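Side-chain contacts in putative angiotensinogen (Lampetra fluviatilis, PDB 5INW), which binds heparin and, as a serpin, inhibits thrombin, an inhibition that heparin promotes through a template mechanism: residues Ala166-Met171 and Gly304-Leu309; Ser397-Asn402 and Thr406-Glu411. The protein carries 1 engineered substitution. All blocks are in the same frame, centred on the assembly; numbering follows the deposited sequence.

How the contacts relate
Contact 1 joins two sheets and contact 2 lies within one. In contact 1 (166-171 with 304-309) a phenylalanine of the large serpin sheet, sheet A, packs against the entry into a strand of sheet B through apolar touches alone; its two side chains are buried, while Gly-304 is exposed. Contact 2 (397-402 with 406-411) pairs two neighbouring strands of sheet A through backbone hydrogen bonds, with a buried, largely apolar face and a mostly polar, partly exposed one. Their centres are about 12 Å apart, and they touch where the CE methyl of Met-308 packs on Val-401 and Thr-406.

Contact 1. Residues Ala166-Met171 and Gly304-Leu309; sequences AGFELM and GGASML
Phe-168 reaches from the start of strand 168-179 to the backbone of Gly-304 and the methyl of Ala-306. Phe-168 CB already lies beside the other segment, 3.9 Å from Gly-304 N. With CG anti to the backbone N (chi1 180°), the ring then swings across the turn that leads into strand 306-313. Phe-168 CG sits 3.8 Å from Gly-304 CA, and Phe-168 CD1 is at the same distance from that atom, so the glycine carbon lies over one face, displaced from the ring centre toward the CG-CD1 side. From Gly-304 CA to the centroid of the Phe-168 ring is 4.1 Å, with the carbon 28° off the ring normal, which makes this a CH-pi contact. Having no side chain, Gly-304 can bring its backbone carbon this close to the aromatic face. Further out, Phe-168 CE1 meets Ala-306 CB at 3.9 Å, an oblique, purely apolar touch that extends the packing past the turn.

The backbone carrying the ring is held from other directions: the O of Phe-168 accepts a hydrogen bond from Arg-164, and the backbone of Glu-169 is hydrogen-bonded to that of Lys-249 in strand 238-251. On the far segment, Ala-306 to Leu-309 pair antiparallel with a strand of the separate C-terminal peptide chain, which continues sheet B across the interface.

The chemistry is that of a small apolar seam: one aromatic ring fits against a bare backbone carbon and a methyl, with no hydrogen bond between these two segments.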
ATOM      1  N   ALA A 166      18.683   5.680 -11.161  1.00 55.56           N
ATOM      2  CA  ALA A 166      19.555   6.297 -10.118  1.00 56.71           C
ATOM      3  C   ALA A 166      18.706   6.853  -8.981  1.00 56.28           C
ATOM      4  O   ALA A 166      17.780   7.616  -9.257  1.00 60.13           O
ATOM      5  CB  ALA A 166      20.380   7.411 -10.713  1.00 58.59           C
ATOM      6  N   GLY A 167      18.971   6.392  -7.752  1.00 52.60           N
ATOM      7  CA  GLY A 167      18.249   6.784  -6.561  1.00 48.27           C
ATOM      8  C   GLY A 167      16.783   6.439  -6.531  1.00 47.79           C
ATOM      9  O   GLY A 167      16.048   7.072  -5.768  1.00 49.39           O
ATOM     10  N   PHE A 168      16.322   5.434  -7.291  1.00 46.42           N
ATOM     11  CA  PHE A 168      14.875   5.040  -7.279  1.00 45.81           C
ATOM     12  C   PHE A 168      14.696   3.559  -7.547  1.00 46.86           C
ATOM     13  O   PHE A 168      15.356   3.031  -8.438  1.00 51.52           O
ATOM     14  CB  PHE A 168      14.108   5.803  -8.349  1.00 44.92           C
ATOM     15  CG  PHE A 168      12.664   5.461  -8.408  1.00 43.68           C
ATOM     16  CD1 PHE A 168      11.770   6.017  -7.519  1.00 44.73           C
ATOM     17  CD2 PHE A 168      12.170   4.581  -9.358  1.00 44.12           C
ATOM     18  CE1 PHE A 168      10.407   5.698  -7.584  1.00 42.62           C
ATOM     19  CE2 PHE A 168      10.816   4.244  -9.417  1.00 41.72           C
ATOM     20  CZ  PHE A 168       9.951   4.795  -8.528  1.00 41.41           C
ATOM     21  N   GLU A 169      13.843   2.875  -6.787  1.00 45.04           N
ATOM     22  CA  GLU A 169      13.476   1.491  -7.080  1.00 44.81           C
ATOM     23  C   GLU A 169      12.078   1.291  -6.649  1.00 44.84           C
ATOM     24  O   GLU A 169      11.749   1.558  -5.466  1.00 45.02           O
ATOM     25  CB  GLU A 169      14.357   0.466  -6.317  1.00 47.65           C
ATOM     26  CG  GLU A 169      14.014  -1.013  -6.618  1.00 48.60           C
ATOM     27  CD  GLU A 169      14.921  -2.077  -5.975  1.00 52.63           C
ATOM     28  OE1 GLU A 169      14.546  -3.283  -6.050  1.00 57.15           O
ATOM     29  OE2 GLU A 169      16.006  -1.763  -5.395  1.00 57.07           O
ATOM     30  N   LEU A 170      11.252   0.814  -7.578  1.00 45.21           N
ATOM     31  CA  LEU A 170       9.930   0.277  -7.259  1.00 45.08           C
ATOM     32  C   LEU A 170       9.780  -1.074  -7.915  1.00 47.14           C
ATOM     33  O   LEU A 170       9.896  -1.187  -9.125  1.00 54.16           O
ATOM     34  CB  LEU A 170       8.821   1.239  -7.683  1.00 44.85           C
ATOM     35  CG  LEU A 170       7.443   0.742  -7.190  1.00 45.45           C
ATOM     36  CD1 LEU A 170       7.236   0.793  -5.695  1.00 43.99           C
ATOM     37  CD2 LEU A 170       6.298   1.471  -7.859  1.00 46.62           C
ATOM     38  N   MET A 171       9.512  -2.098  -7.124  1.00 47.55           N
ATOM     39  CA  MET A 171       9.532  -3.480  -7.576  1.00 48.94           C
ATOM     40  C   MET A 171       8.291  -4.119  -6.961  1.00 47.18           C
ATOM     41  O   MET A 171       7.971  -3.864  -5.811  1.00 42.25           O
ATOM     42  CB  MET A 171      10.844  -4.126  -7.069  1.00 52.44           C
ATOM     43  CG  MET A 171      11.068  -5.634  -7.268  1.00 56.32           C
ATOM     44  SD  MET A 171      10.308  -6.540  -5.886  1.00 63.11           S
ATOM     45  CE  MET A 171      11.685  -6.934  -4.804  1.00 64.44           C
ATOM     46  N   GLY A 304      13.420   9.476  -9.426  1.00 57.02           N
ATOM     47  CA  GLY A 304      12.276   8.800 -10.105  1.00 57.02           C
ATOM     48  C   GLY A 304      11.259   9.877 -10.431  1.00 60.33           C
ATOM     49  O   GLY A 304      11.603  11.090 -10.485  1.00 73.50           O
ATOM     50  N   GLY A 305      10.017   9.524 -10.646  1.00 55.73           N
ATOM     51  CA  GLY A 305       9.015  10.585 -10.855  1.00 55.93           C
ATOM     52  C   GLY A 305       8.054  10.631  -9.715  1.00 55.00           C
ATOM     53  O   GLY A 305       6.867  10.839  -9.914  1.00 62.24           O
ATOM     54  N   ALA A 306       8.561  10.408  -8.518  1.00 53.13           N
ATOM     55  CA  ALA A 306       7.749  10.102  -7.352  1.00 51.66           C
ATOM     56  C   ALA A 306       8.008  11.121  -6.258  1.00 51.95           C
ATOM     57  O   ALA A 306       9.059  11.716  -6.207  1.00 50.85           O
ATOM     58  CB  ALA A 306       8.082   8.728  -6.840  1.00 49.64           C
ATOM     59  N   SER A 307       7.025  11.313  -5.385  1.00 54.35           N
ATOM     60  CA  SER A 307       7.196  12.176  -4.244  1.00 57.85           C
ATOM     61  C   SER A 307       6.268  11.780  -3.108  1.00 53.92           C
ATOM     62  O   SER A 307       5.352  11.013  -3.305  1.00 50.44           O
ATOM     63  CB  SER A 307       7.096  13.662  -4.649  1.00 61.54           C
ATOM     64  OG  SER A 307       5.852  13.955  -5.182  1.00 70.36           O
ATOM     65  N   MET A 308       6.605  12.257  -1.907  1.00 55.54           N
ATOM     66  CA  MET A 308       5.758  12.100  -0.756  1.00 55.64           C
ATOM     67  C   MET A 308       5.047  13.411  -0.509  1.00 57.02           C
ATOM     68  O   MET A 308       5.671  14.442  -0.370  1.00 58.79           O
ATOM     69  CB  MET A 308       6.556  11.718   0.481  1.00 53.96           C
ATOM     70  CG  MET A 308       5.702  11.473   1.729  1.00 53.00           C
ATOM     71  SD  MET A 308       6.699  11.232   3.236  1.00 53.42           S
ATOM     72  CE  MET A 308       7.157   9.521   3.065  1.00 50.87           C
ATOM     73  N   LEU A 309       3.734  13.332  -0.438  1.00 58.01           N
ATOM     74  CA  LEU A 309       2.891  14.401   0.043  1.00 59.91           C
ATOM     75  C   LEU A 309       2.751  14.267   1.521  1.00 62.30           C
ATOM     76  O   LEU A 309       2.367  13.172   1.972  1.00 62.73           O
ATOM     77  CB  LEU A 309       1.470  14.265  -0.519  1.00 60.67           C
ATOM     78  CG  LEU A 309       1.085  15.136  -1.708  1.00 61.86           C
ATOM     79  CD1 LEU A 309      -0.421  15.333  -1.627  1.00 61.95           C
ATOM     80  CD2 LEU A 309       1.811  16.488  -1.753  1.00 63.70           C
TER

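Contact 2. Residues Ser397-Asn402 and Thr406-Glu411; sequences SVLHVN and TEAKAE
Leu-399 and Thr-406 meet through their methyl branches. In the leucine, chi1 of 178° turns CG away from the backbone N, and chi2 of 58° then sets the branch that carries CD1; in the threonine it is CG2 that points away from the N, while OG1 lies beside it. The two side chains cross at a slant, CD1 against CG2, and Ala-408 CB follows at 4.4 Å from Leu-399 CD1. Val-401 runs alongside Thr-406, with Val-401 CG2 3.9 Å from Thr-406 OG1, a hydroxyl that is hydrogen-bonded to Tyr-302 OH. At the other end of this buried face, Ser-397 CB faces Ala-410 CB, while Ser-397 OG is bonded to the O of Phe-107.

Two hydrogen-bonded antiparallel pairs hold the strands together. Val-398 N reaches Lys-409 O at 2.9 Å with an N-H...O angle of 163°, and Lys-409 N returns a bond to Val-398 O. His-400 and Glu-407 exchange the same two bonds, with 2.8 Å from His-400 N to Glu-407 O. On the partly exposed face the side chains touch at their roots, His-400 CB 4.1 Å from Glu-407 CB, and then diverge as the imidazole leads away from the partner strand. Glu-407 OE1 takes a hydrogen bond with Tyr-247 OH, and Glu-407 OE2 forms a salt bridge with Lys-409 NZ at 3.4 Å, its hydrogen bond weak.

The pairing is that expected of a cleaved serpin, in which the reactive loop enters sheet A as an additional strand: 405-417 lies between 389-401 and 238-251, while 389-401 is flanked on its other edge by 345-359. Beneath the buried face, Ile-16 and Phe-26 of the C-terminal peptide chain pack against Leu-399, Thr-406, Ala-408 and Ala-410.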
ATOM      1  N   SER A 397       2.918  -3.704   6.364  1.00 48.34           N
ATOM      2  CA  SER A 397       3.726  -2.665   5.678  1.00 48.38           C
ATOM      3  C   SER A 397       4.709  -1.952   6.576  1.00 46.48           C
ATOM      4  O   SER A 397       4.489  -1.888   7.755  1.00 48.44           O
ATOM      5  CB  SER A 397       2.797  -1.647   5.033  1.00 51.22           C
ATOM      6  OG  SER A 397       2.009  -1.082   6.058  1.00 57.85           O
ATOM      7  N   VAL A 398       5.792  -1.430   6.017  1.00 44.22           N
ATOM      8  CA  VAL A 398       6.804  -0.716   6.781  1.00 45.31           C
ATOM      9  C   VAL A 398       7.235   0.592   6.097  1.00 46.60           C
ATOM     10  O   VAL A 398       7.362   0.627   4.887  1.00 45.89           O
ATOM     11  CB  VAL A 398       8.066  -1.554   6.969  1.00 47.34           C
ATOM     12  CG1 VAL A 398       9.026  -0.863   7.960  1.00 51.17           C
ATOM     13  CG2 VAL A 398       7.727  -2.940   7.457  1.00 48.35           C
ATOM     14  N   LEU A 399       7.443   1.655   6.886  1.00 46.71           N
ATOM     15  CA  LEU A 399       7.849   2.958   6.375  1.00 46.98           C
ATOM     16  C   LEU A 399       9.079   3.399   7.136  1.00 46.29           C
ATOM     17  O   LEU A 399       9.055   3.422   8.334  1.00 45.95           O
ATOM     18  CB  LEU A 399       6.719   4.002   6.507  1.00 46.95           C
ATOM     19  CG  LEU A 399       7.102   5.415   6.035  1.00 49.19           C
ATOM     20  CD1 LEU A 399       7.561   5.418   4.572  1.00 47.07           C
ATOM     21  CD2 LEU A 399       5.954   6.399   6.244  1.00 50.11           C
ATOM     22  N   HIS A 400      10.145   3.711   6.420  1.00 46.10           N
ATOM     23  CA  HIS A 400      11.386   4.131   7.002  1.00 49.85           C
ATOM     24  C   HIS A 400      11.744   5.429   6.304  1.00 47.42           C
ATOM     25  O   HIS A 400      11.937   5.456   5.125  1.00 47.34           O
ATOM     26  CB  HIS A 400      12.458   3.032   6.815  1.00 55.92           C
ATOM     27  CG  HIS A 400      13.756   3.276   7.544  1.00 64.11           C
ATOM     28  ND1 HIS A 400      14.952   2.694   7.153  1.00 70.63           N
ATOM     29  CD2 HIS A 400      14.055   4.048   8.620  1.00 67.49           C
ATOM     30  CE1 HIS A 400      15.926   3.087   7.963  1.00 71.69           C
ATOM     31  NE2 HIS A 400      15.405   3.901   8.868  1.00 73.62           N
ATOM     32  N   VAL A 401      11.740   6.517   7.038  1.00 47.29           N
ATOM     33  CA  VAL A 401      12.211   7.789   6.545  1.00 49.28           C
ATOM     34  C   VAL A 401      13.556   8.136   7.232  1.00 49.94           C
ATOM     35  O   VAL A 401      13.703   7.991   8.463  1.00 50.84           O
ATOM     36  CB  VAL A 401      11.150   8.894   6.799  1.00 51.47           C
ATOM     37  CG1 VAL A 401      11.671  10.257   6.367  1.00 51.68           C
ATOM     38  CG2 VAL A 401       9.849   8.544   6.068  1.00 51.37           C
ATOM     39  N   ASN A 402      14.523   8.587   6.436  1.00 48.57           N
ATOM     40  CA  ASN A 402      15.777   9.035   6.956  1.00 50.89           C
ATOM     41  C   ASN A 402      16.362  10.134   6.080  1.00 53.09           C
ATOM     42  O   ASN A 402      15.699  10.592   5.173  1.00 55.20           O
ATOM     43  CB  ASN A 402      16.705   7.838   7.207  1.00 50.92           C
ATOM     44  CG  ASN A 402      17.233   7.194   5.952  1.00 50.41           C
ATOM     45  OD1 ASN A 402      17.008   7.637   4.804  1.00 50.43           O
ATOM     46  ND2 ASN A 402      17.988   6.127   6.167  1.00 50.38           N
ATOM     47  N   THR A 406      13.440   7.400   1.612  1.00 45.31           N
ATOM     48  CA  THR A 406      12.390   6.637   2.174  1.00 45.26           C
ATOM     49  C   THR A 406      12.503   5.206   1.655  1.00 46.70           C
ATOM     50  O   THR A 406      12.764   5.017   0.467  1.00 45.37           O
ATOM     51  CB  THR A 406      11.022   7.219   1.756  1.00 45.26           C
ATOM     52  OG1 THR A 406      10.879   8.551   2.256  1.00 45.24           O
ATOM     53  CG2 THR A 406       9.884   6.359   2.250  1.00 43.12           C
ATOM     54  N   GLU A 407      12.327   4.227   2.550  1.00 47.73           N
ATOM     55  CA  GLU A 407      12.265   2.833   2.196  1.00 50.10           C
ATOM     56  C   GLU A 407      10.922   2.369   2.669  1.00 49.22           C
ATOM     57  O   GLU A 407      10.504   2.734   3.781  1.00 50.33           O
ATOM     58  CB  GLU A 407      13.352   2.061   2.905  1.00 55.92           C
ATOM     59  CG  GLU A 407      13.903   0.908   2.061  1.00 62.32           C
ATOM     60  CD  GLU A 407      14.516  -0.233   2.861  1.00 66.89           C
ATOM     61  OE1 GLU A 407      15.545  -0.750   2.406  1.00 67.06           O
ATOM     62  OE2 GLU A 407      13.963  -0.635   3.934  1.00 76.51           O
ATOM     63  N   ALA A 408      10.194   1.640   1.819  1.00 46.46           N
ATOM     64  CA  ALA A 408       8.827   1.181   2.159  1.00 45.59           C
ATOM     65  C   ALA A 408       8.572  -0.172   1.565  1.00 46.28           C
ATOM     66  O   ALA A 408       8.805  -0.333   0.374  1.00 47.22           O
ATOM     67  CB  ALA A 408       7.755   2.165   1.686  1.00 44.39           C
ATOM     68  N   LYS A 409       8.055  -1.098   2.382  1.00 46.43           N
ATOM     69  CA  LYS A 409       7.703  -2.451   1.975  1.00 47.64           C
ATOM     70  C   LYS A 409       6.221  -2.616   2.248  1.00 46.42           C
ATOM     71  O   LYS A 409       5.740  -2.076   3.217  1.00 46.37           O
ATOM     72  CB  LYS A 409       8.412  -3.460   2.862  1.00 50.96           C
ATOM     73  CG  LYS A 409       9.883  -3.642   2.607  1.00 56.11           C
ATOM     74  CD  LYS A 409      10.611  -4.286   3.807  1.00 61.30           C
ATOM     75  CE  LYS A 409      12.069  -3.783   3.902  1.00 67.43           C
ATOM     76  NZ  LYS A 409      12.597  -3.479   5.279  1.00 71.64           N
ATOM     77  N   ALA A 410       5.530  -3.402   1.431  1.00 45.57           N
ATOM     78  CA  ALA A 410       4.227  -3.964   1.785  1.00 45.97           C
ATOM     79  C   ALA A 410       4.134  -5.399   1.324  1.00 45.07           C
ATOM     80  O   ALA A 410       4.812  -5.791   0.404  1.00 42.43           O
ATOM     81  CB  ALA A 410       3.092  -3.157   1.156  1.00 49.11           C
ATOM     82  N   GLU A 411       3.230  -6.145   1.942  1.00 45.90           N
ATOM     83  CA  GLU A 411       3.040  -7.583   1.715  1.00 45.02           C
ATOM     84  C   GLU A 411       1.568  -7.876   1.935  1.00 43.54           C
ATOM     85  O   GLU A 411       1.063  -7.606   3.024  1.00 40.05           O
ATOM     86  CB  GLU A 411       3.733  -8.316   2.823  1.00 48.96           C
ATOM     87  CG  GLU A 411       5.197  -7.980   3.050  1.00 53.86           C
ATOM     88  CD  GLU A 411       5.800  -8.770   4.198  1.00 55.35           C
ATOM     89  OE1 GLU A 411       5.070  -9.190   5.138  1.00 55.76           O
ATOM     90  OE2 GLU A 411       7.031  -8.955   4.164  1.00 60.04           O
TER